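PDB 3VSN: Non-sulfated chondroitin lyase E66 from Autographa californica nucleopolyhedrovirus, which degrades non-sulfated chondroitin as a polysaccharide lyase of the viral envelope and is essential for oral infection of the insect host. Local coordinates for residues A[191-196]-A[260-265]; A[418-423]-A[591-596]; A[426-431]-A[444-449]. One frame throughout, in Å; residues are numbered along the deposited sequence.

How the interactions relate
All three contacts are buried, but they belong to two halves of the chain. Interaction 1 joins helix 189-205 to residues 260-265, which run into helix 262-269, in the helical toroid next to catalytic residues; its centre is about 38 and 39 Å from the centres of interactions 3 and 2, on the opposite side of the chain's centre. Interactions 2 and 3 meet in the beta-sandwich region, away from the annotated sites. Interaction 3 pairs strands within one sheet by backbone hydrogen bonds, whereas interaction 2 presses that sheet's outermost strand on a second sheet, mainly through methyl groups of alanines and valines. They share a border: A418 and A420 pair with L429 and A427. Interaction 1 mixes a hydroxyl bond with sulfur, ring and guanidinium contacts.

Interaction 1: residues A[191-196]-A[260-265]; sequences NSMRMG and FTFAYY
Helix 189-205 comes nearest the 260-265 segment at R194 and T261, whose CA atoms are 6.6 Å apart, and the two backbones have separated to 8.5 Å between the CA atoms of G196 and Y265. Y265 bridges this wider gap: its OH donates to M193 O at 2.6 Å, meeting the carbonyl at a C=O...O angle of 120° and from 35° out of its plane. The same OH lies 3.1 Å from G196 CA, a close fit beside a residue with no side chain. The CG2 methyl of T261 also rests on M193 O, while its OG1 bonds back to S258 O. With CG beside its backbone N (chi1 -69°) and the chain extended at chi2, M193 brings SD to the edge of the F262 ring, 3.9 Å from CE1, a Met-aromatic contact. R194 crosses F260 at about a right angle, NE lying at the ring edge 3.6 Å from CZ. N191, a catalytic proton acceptor, belongs to this helix, and M193 touches the proton donor Y254. One hydrogen bond, Y265 to M193, thus joins the segments, while the buried charge of R194 is balanced by salt bridges to E146 and E51 in the surrounding fold, which probably help hold it against the ring edge.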
# COMPACT_ATOMS: atom_id res chain seq x y z
N ASN A 191 -1.29 -13.94 13.98
CA ASN A 191 -2.15 -14.94 14.61
C ASN A 191 -2.59 -14.52 16.01
O ASN A 191 -3.77 -14.57 16.33
CB ASN A 191 -1.45 -16.30 14.67
CG ASN A 191 -1.20 -16.92 13.30
OD1 ASN A 191 -1.91 -16.64 12.34
ND2 ASN A 191 -0.18 -17.75 13.22
N SER A 192 -1.63 -14.07 16.83
CA SER A 192 -1.92 -13.68 18.21
C SER A 192 -2.81 -12.44 18.29
O SER A 192 -3.64 -12.32 19.18
CB SER A 192 -0.63 -13.49 19.02
OG SER A 192 -0.01 -12.24 18.76
N MET A 193 -2.64 -11.52 17.34
CA MET A 193 -3.48 -10.32 17.29
C MET A 193 -4.95 -10.65 17.06
O MET A 193 -5.83 -10.03 17.65
CB MET A 193 -2.96 -9.32 16.25
CG MET A 193 -1.63 -8.70 16.63
SD MET A 193 -1.13 -7.32 15.58
CE MET A 193 -0.33 -8.19 14.24
N ARG A 194 -5.21 -11.65 16.21
CA ARG A 194 -6.56 -12.16 15.97
C ARG A 194 -7.12 -12.82 17.22
O ARG A 194 -8.23 -12.50 17.66
CB ARG A 194 -6.57 -13.16 14.80
CG ARG A 194 -6.15 -12.59 13.45
CD ARG A 194 -7.18 -11.63 12.86
NE ARG A 194 -8.41 -12.31 12.43
CZ ARG A 194 -8.55 -12.95 11.27
NH1 ARG A 194 -7.54 -13.02 10.41
NH2 ARG A 194 -9.71 -13.53 10.97
N MET A 195 -6.34 -13.73 17.80
CA MET A 195 -6.75 -14.55 18.96
C MET A 195 -7.11 -13.75 20.21
O MET A 195 -8.04 -14.10 20.93
CB MET A 195 -5.65 -15.54 19.31
CG MET A 195 -5.40 -16.60 18.25
SD MET A 195 -3.74 -17.29 18.38
CE MET A 195 -3.86 -18.28 19.88
N GLY A 196 -6.36 -12.68 20.47
CA GLY A 196 -6.54 -11.90 21.69
C GLY A 196 -7.91 -11.25 21.83
O GLY A 196 -8.38 -11.04 22.95
N PHE A 260 -7.95 -4.42 11.65
CA PHE A 260 -9.27 -4.32 12.27
C PHE A 260 -9.25 -4.62 13.78
O PHE A 260 -10.11 -4.15 14.51
CB PHE A 260 -10.30 -5.20 11.54
CG PHE A 260 -10.30 -6.64 11.98
CD1 PHE A 260 -9.36 -7.53 11.49
CD2 PHE A 260 -11.25 -7.10 12.89
CE1 PHE A 260 -9.35 -8.85 11.90
CE2 PHE A 260 -11.25 -8.43 13.31
CZ PHE A 260 -10.29 -9.30 12.81
N THR A 261 -8.26 -5.40 14.22
CA THR A 261 -8.14 -5.74 15.65
C THR A 261 -7.72 -4.55 16.51
O THR A 261 -7.99 -4.53 17.71
CB THR A 261 -7.14 -6.89 15.91
OG1 THR A 261 -5.80 -6.44 15.68
CG2 THR A 261 -7.45 -8.11 15.04
N PHE A 262 -7.06 -3.56 15.90
CA PHE A 262 -6.47 -2.46 16.67
C PHE A 262 -7.49 -1.68 17.49
O PHE A 262 -7.24 -1.35 18.64
CB PHE A 262 -5.66 -1.50 15.78
CG PHE A 262 -4.51 -2.16 15.05
CD1 PHE A 262 -3.94 -3.35 15.50
CD2 PHE A 262 -3.97 -1.56 13.91
CE1 PHE A 262 -2.88 -3.94 14.82
CE2 PHE A 262 -2.91 -2.14 13.23
CZ PHE A 262 -2.37 -3.33 13.68
N ALA A 263 -8.66 -1.42 16.89
CA ALA A 263 -9.75 -0.72 17.56
C ALA A 263 -10.23 -1.45 18.82
O ALA A 263 -10.62 -0.82 19.80
CB ALA A 263 -10.92 -0.50 16.60
N TYR A 264 -10.19 -2.79 18.79
CA TYR A 264 -10.58 -3.61 19.93
C TYR A 264 -9.60 -3.46 21.09
O TYR A 264 -10.01 -3.21 22.23
CB TYR A 264 -10.71 -5.09 19.53
CG TYR A 264 -11.83 -5.35 18.56
CD1 TYR A 264 -13.10 -5.70 19.01
CD2 TYR A 264 -11.63 -5.24 17.18
CE1 TYR A 264 -14.14 -5.94 18.12
CE2 TYR A 264 -12.66 -5.47 16.28
CZ TYR A 264 -13.91 -5.82 16.76
OH TYR A 264 -14.93 -6.05 15.87
N TYR A 265 -8.30 -3.59 20.80
CA TYR A 265 -7.26 -3.45 21.81
C TYR A 265 -7.21 -2.06 22.43
O TYR A 265 -6.97 -1.91 23.63
CB TYR A 265 -5.89 -3.86 21.26
CG TYR A 265 -5.79 -5.33 20.97
CD1 TYR A 265 -5.87 -6.27 22.01
CD2 TYR A 265 -5.62 -5.80 19.67
CE1 TYR A 265 -5.78 -7.63 21.75
CE2 TYR A 265 -5.53 -7.16 19.40
CZ TYR A 265 -5.61 -8.07 20.45
OH TYR A 265 -5.52 -9.42 20.19

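Interaction 2: residues A[418-423]-A[591-596]; sequences AIAKTD and PWVMVK
V593 sets its CG1 methyl over the alanines of strand 414-421, 3.6 Å from A418 CB and 3.9 Å from A420 CB. This is face-to-face packing in a beta-sandwich: strand 414-421 is outermost in one seven-stranded antiparallel sheet, and strand 592-597 lies inside another. The short strand segments run nearly the same way, 10° apart, with axes approaching to 5.9 Å, a close spacing consistent with the small side chains of A418 and A420. No hydrogen bond joins the segments; each strand pairs within its own sheet, A418 and A420 with L429 and A427, V593 with M604. Alternate residues A418, A420 and T422 look toward V593 and V595, while I419 and K421 point away. The V593 branch is placed by a chi1 of 70°, which sets CG1 between backbone N and carbonyl carbon. V595 uses both branches: CG2 sits 3.5 Å from A420 O, and CG1 reaches toward the end of the first segment. V593 and V595 also press on A427 of the neighbouring strand 426-434, so the valines span two strands of the opposing sheet. Just past the end of strand 414-421, T422 OG1 hydrogen-bonds E597, the residue after the second segment. That oxygen still lies against a methyl, with T422 OG1 3.6 Å from V595 CG1 and T422 CG2 3.8 Å from the same carbon.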
# COMPACT_ATOMS: atom_id res chain seq x y z
N ALA A 418 16.02 11.43 -3.21
CA ALA A 418 15.65 12.64 -2.49
C ALA A 418 14.20 13.00 -2.76
O ALA A 418 13.69 12.77 -3.86
CB ALA A 418 16.57 13.80 -2.86
N ILE A 419 13.55 13.56 -1.75
CA ILE A 419 12.15 13.97 -1.85
C ILE A 419 11.99 15.38 -1.28
O ILE A 419 12.54 15.69 -0.22
CB ILE A 419 11.20 12.99 -1.12
CG1 ILE A 419 11.35 11.57 -1.67
CG2 ILE A 419 9.75 13.45 -1.25
CD1 ILE A 419 10.73 10.48 -0.80
N ALA A 420 11.27 16.24 -1.99
CA ALA A 420 10.92 17.56 -1.48
C ALA A 420 9.45 17.82 -1.75
O ALA A 420 8.97 17.53 -2.85
CB ALA A 420 11.78 18.64 -2.13
N LYS A 421 8.74 18.34 -0.76
CA LYS A 421 7.31 18.61 -0.94
C LYS A 421 6.88 19.93 -0.32
O LYS A 421 7.48 20.43 0.63
CB LYS A 421 6.46 17.45 -0.38
CG LYS A 421 6.51 17.32 1.13
CD LYS A 421 5.59 16.22 1.63
CE LYS A 421 5.43 16.26 3.14
NZ LYS A 421 6.69 15.91 3.85
N THR A 422 5.82 20.49 -0.90
CA THR A 422 5.15 21.67 -0.37
C THR A 422 3.66 21.35 -0.18
O THR A 422 3.29 20.17 -0.12
CB THR A 422 5.32 22.89 -1.31
OG1 THR A 422 4.87 22.55 -2.62
CG2 THR A 422 6.78 23.34 -1.36
N ASP A 423 2.82 22.39 -0.14
CA ASP A 423 1.38 22.25 0.13
C ASP A 423 0.68 21.28 -0.82
O ASP A 423 -0.02 20.37 -0.39
CB ASP A 423 0.69 23.61 0.05
CG ASP A 423 0.79 24.38 1.35
OD1 ASP A 423 1.45 23.91 2.29
OD2 ASP A 423 0.19 25.48 1.42
N PRO A 591 22.81 15.90 -6.56
CA PRO A 591 21.93 15.13 -5.66
C PRO A 591 20.75 15.87 -5.04
O PRO A 591 19.96 15.27 -4.30
CB PRO A 591 22.90 14.69 -4.56
CG PRO A 591 23.87 15.82 -4.46
CD PRO A 591 24.03 16.35 -5.87
N TRP A 592 20.63 17.17 -5.33
CA TRP A 592 19.60 18.00 -4.71
C TRP A 592 18.30 18.02 -5.46
O TRP A 592 18.28 17.95 -6.69
CB TRP A 592 20.13 19.42 -4.51
CG TRP A 592 21.22 19.46 -3.48
CD1 TRP A 592 22.60 19.46 -3.69
CD2 TRP A 592 21.06 19.46 -2.02
NE1 TRP A 592 23.28 19.47 -2.49
CE2 TRP A 592 22.41 19.48 -1.46
CE3 TRP A 592 19.97 19.46 -1.16
CZ2 TRP A 592 22.63 19.49 -0.08
CZ3 TRP A 592 20.20 19.47 0.22
CH2 TRP A 592 21.50 19.49 0.74
N VAL A 593 17.21 18.09 -4.71
CA VAL A 593 15.89 18.34 -5.28
C VAL A 593 15.22 19.45 -4.48
O VAL A 593 15.44 19.56 -3.26
CB VAL A 593 15.02 17.05 -5.33
CG1 VAL A 593 14.59 16.60 -3.94
CG2 VAL A 593 13.79 17.24 -6.22
N MET A 594 14.43 20.28 -5.15
CA MET A 594 13.80 21.44 -4.53
C MET A 594 12.42 21.67 -5.12
O MET A 594 12.21 21.50 -6.32
CB MET A 594 14.65 22.70 -4.74
CG MET A 594 14.10 23.95 -4.07
SD MET A 594 14.60 25.49 -4.88
CE MET A 594 13.40 25.53 -6.21
N VAL A 595 11.47 22.07 -4.26
CA VAL A 595 10.15 22.50 -4.71
C VAL A 595 9.82 23.83 -4.04
O VAL A 595 10.05 24.00 -2.84
CB VAL A 595 9.05 21.46 -4.38
CG1 VAL A 595 7.68 21.98 -4.79
CG2 VAL A 595 9.34 20.15 -5.10
N LYS A 596 9.30 24.77 -4.82
CA LYS A 596 8.88 26.08 -4.32
C LYS A 596 7.42 26.31 -4.64
O LYS A 596 7.00 26.16 -5.79
CB LYS A 596 9.74 27.20 -4.92
CG LYS A 596 9.24 28.61 -4.62
CD LYS A 596 10.21 29.67 -5.13
CE LYS A 596 9.56 31.05 -5.11
NZ LYS A 596 8.62 31.25 -6.25

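Interaction 3: residues A[426-431]-A[444-449]; sequences GAILVY and SCTLFY
Backbone hydrogen bonds between G426 and F448, I428 and T446, and V430 and S444 hold these antiparallel strands, two bonds to each pair. The shortest runs from S444 N to V430 O at 2.7 Å, and F448 N reaches G426 O with an N-H...O angle of 167°. At the non-hydrogen-bonded positions CA-H groups point at carbonyls of the adjacent pairs, as A427 CA does at T446 O, 3.1 Å away. Apolar contacts divide between the two faces. On one, L447 CD1 meets A427 CB at 3.9 Å and L429 CD1 meets C445 SG at 3.8 Å; here A427 and L429 also touch V593 of the opposing sheet. On the other, I428 and T446 lie side by side, I428 CG2 3.6 Å from T446 CB, and with F448 they pack on V339 of strand 335-340. A chi1 of -179° puts I428 CG2 between its backbone N and carbonyl carbon, alongside T446. Polar side chains cluster round water 1, which donates to I428 O and, at 2.7 Å, to T446 OG1, and also bonds S444 OG at 2.7 Å. I428 O therefore receives both T446 N and the water, while Q455 bonds both hydroxyls and R366 bonds that of S444. The alternating pairs are those of an antiparallel sheet; because strands 426-434 and 440-449 follow each other in the chain, they form a beta hairpin in a sheet of the sandwich.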
# COMPACT_ATOMS: atom_id res chain seq x y z
N GLY A 426 4.88 17.73 -4.85
CA GLY A 426 5.97 16.92 -4.32
C GLY A 426 6.84 16.41 -5.46
O GLY A 426 6.33 15.96 -6.48
N ALA A 427 8.15 16.50 -5.28
CA ALA A 427 9.10 15.98 -6.26
C ALA A 427 9.94 14.87 -5.66
O ALA A 427 10.27 14.89 -4.47
CB ALA A 427 10.00 17.10 -6.77
N ILE A 428 10.29 13.89 -6.49
CA ILE A 428 11.15 12.79 -6.06
C ILE A 428 12.24 12.55 -7.11
O ILE A 428 11.97 12.51 -8.30
CB ILE A 428 10.33 11.51 -5.73
CG1 ILE A 428 11.25 10.37 -5.26
CG2 ILE A 428 9.44 11.09 -6.89
CD1 ILE A 428 10.53 9.26 -4.54
N LEU A 429 13.47 12.43 -6.63
CA LEU A 429 14.65 12.29 -7.47
C LEU A 429 15.34 10.99 -7.11
O LEU A 429 15.80 10.83 -5.97
CB LEU A 429 15.60 13.47 -7.25
CG LEU A 429 16.95 13.46 -7.98
CD1 LEU A 429 16.77 13.39 -9.49
CD2 LEU A 429 17.76 14.69 -7.59
N VAL A 430 15.41 10.07 -8.06
CA VAL A 430 15.92 8.72 -7.82
C VAL A 430 17.13 8.44 -8.72
O VAL A 430 17.08 8.68 -9.92
CB VAL A 430 14.85 7.64 -8.09
CG1 VAL A 430 15.41 6.24 -7.85
CG2 VAL A 430 13.61 7.87 -7.23
N TYR A 431 18.19 7.93 -8.11
CA TYR A 431 19.33 7.38 -8.83
C TYR A 431 19.39 5.92 -8.42
O TYR A 431 19.57 5.61 -7.24
CB TYR A 431 20.62 8.12 -8.44
CG TYR A 431 21.91 7.62 -9.08
CD1 TYR A 431 21.92 6.97 -10.32
CD2 TYR A 431 23.14 7.87 -8.45
CE1 TYR A 431 23.12 6.54 -10.89
CE2 TYR A 431 24.33 7.45 -9.02
CZ TYR A 431 24.32 6.79 -10.24
OH TYR A 431 25.51 6.38 -10.79
N SER A 444 15.86 9.48 -12.23
CA SER A 444 14.42 9.64 -12.40
C SER A 444 13.94 10.87 -11.66
O SER A 444 14.21 11.02 -10.46
CB SER A 444 13.68 8.39 -11.90
OG SER A 444 12.28 8.58 -11.91
N CYS A 445 13.24 11.75 -12.37
CA CYS A 445 12.70 12.98 -11.81
C CYS A 445 11.18 12.95 -11.94
O CYS A 445 10.66 12.92 -13.06
CB CYS A 445 13.23 14.19 -12.58
SG CYS A 445 15.03 14.34 -12.69
N THR A 446 10.47 12.96 -10.82
CA THR A 446 9.01 12.98 -10.86
C THR A 446 8.49 14.18 -10.07
O THR A 446 8.98 14.47 -8.99
CB THR A 446 8.39 11.70 -10.27
OG1 THR A 446 9.14 10.56 -10.70
CG2 THR A 446 6.94 11.54 -10.70
N LEU A 447 7.49 14.87 -10.63
CA LEU A 447 6.82 15.95 -9.92
C LEU A 447 5.31 15.76 -9.95
O LEU A 447 4.72 15.67 -11.03
CB LEU A 447 7.21 17.32 -10.50
CG LEU A 447 6.53 18.56 -9.91
CD1 LEU A 447 7.02 18.84 -8.49
CD2 LEU A 447 6.76 19.77 -10.81
N PHE A 448 4.69 15.68 -8.77
CA PHE A 448 3.23 15.66 -8.65
C PHE A 448 2.73 17.07 -8.32
O PHE A 448 3.33 17.77 -7.49
CB PHE A 448 2.76 14.71 -7.54
CG PHE A 448 3.04 13.25 -7.81
CD1 PHE A 448 2.34 12.56 -8.80
CD2 PHE A 448 3.96 12.55 -7.04
CE1 PHE A 448 2.59 11.21 -9.04
CE2 PHE A 448 4.21 11.20 -7.27
CZ PHE A 448 3.53 10.53 -8.28
N TYR A 449 1.64 17.48 -8.95
CA TYR A 449 1.02 18.79 -8.71
C TYR A 449 -0.48 18.70 -9.05
O TYR A 449 -0.94 17.66 -9.50
CB TYR A 449 1.71 19.85 -9.59
CG TYR A 449 1.62 19.54 -11.07
CD1 TYR A 449 2.58 18.74 -11.69
CD2 TYR A 449 0.56 20.02 -11.84
CE1 TYR A 449 2.48 18.43 -13.04
CE2 TYR A 449 0.46 19.72 -13.19
CZ TYR A 449 1.42 18.93 -13.78
OH TYR A 449 1.32 18.64 -15.13
O HOH W 1 11.51 9.86 -9.66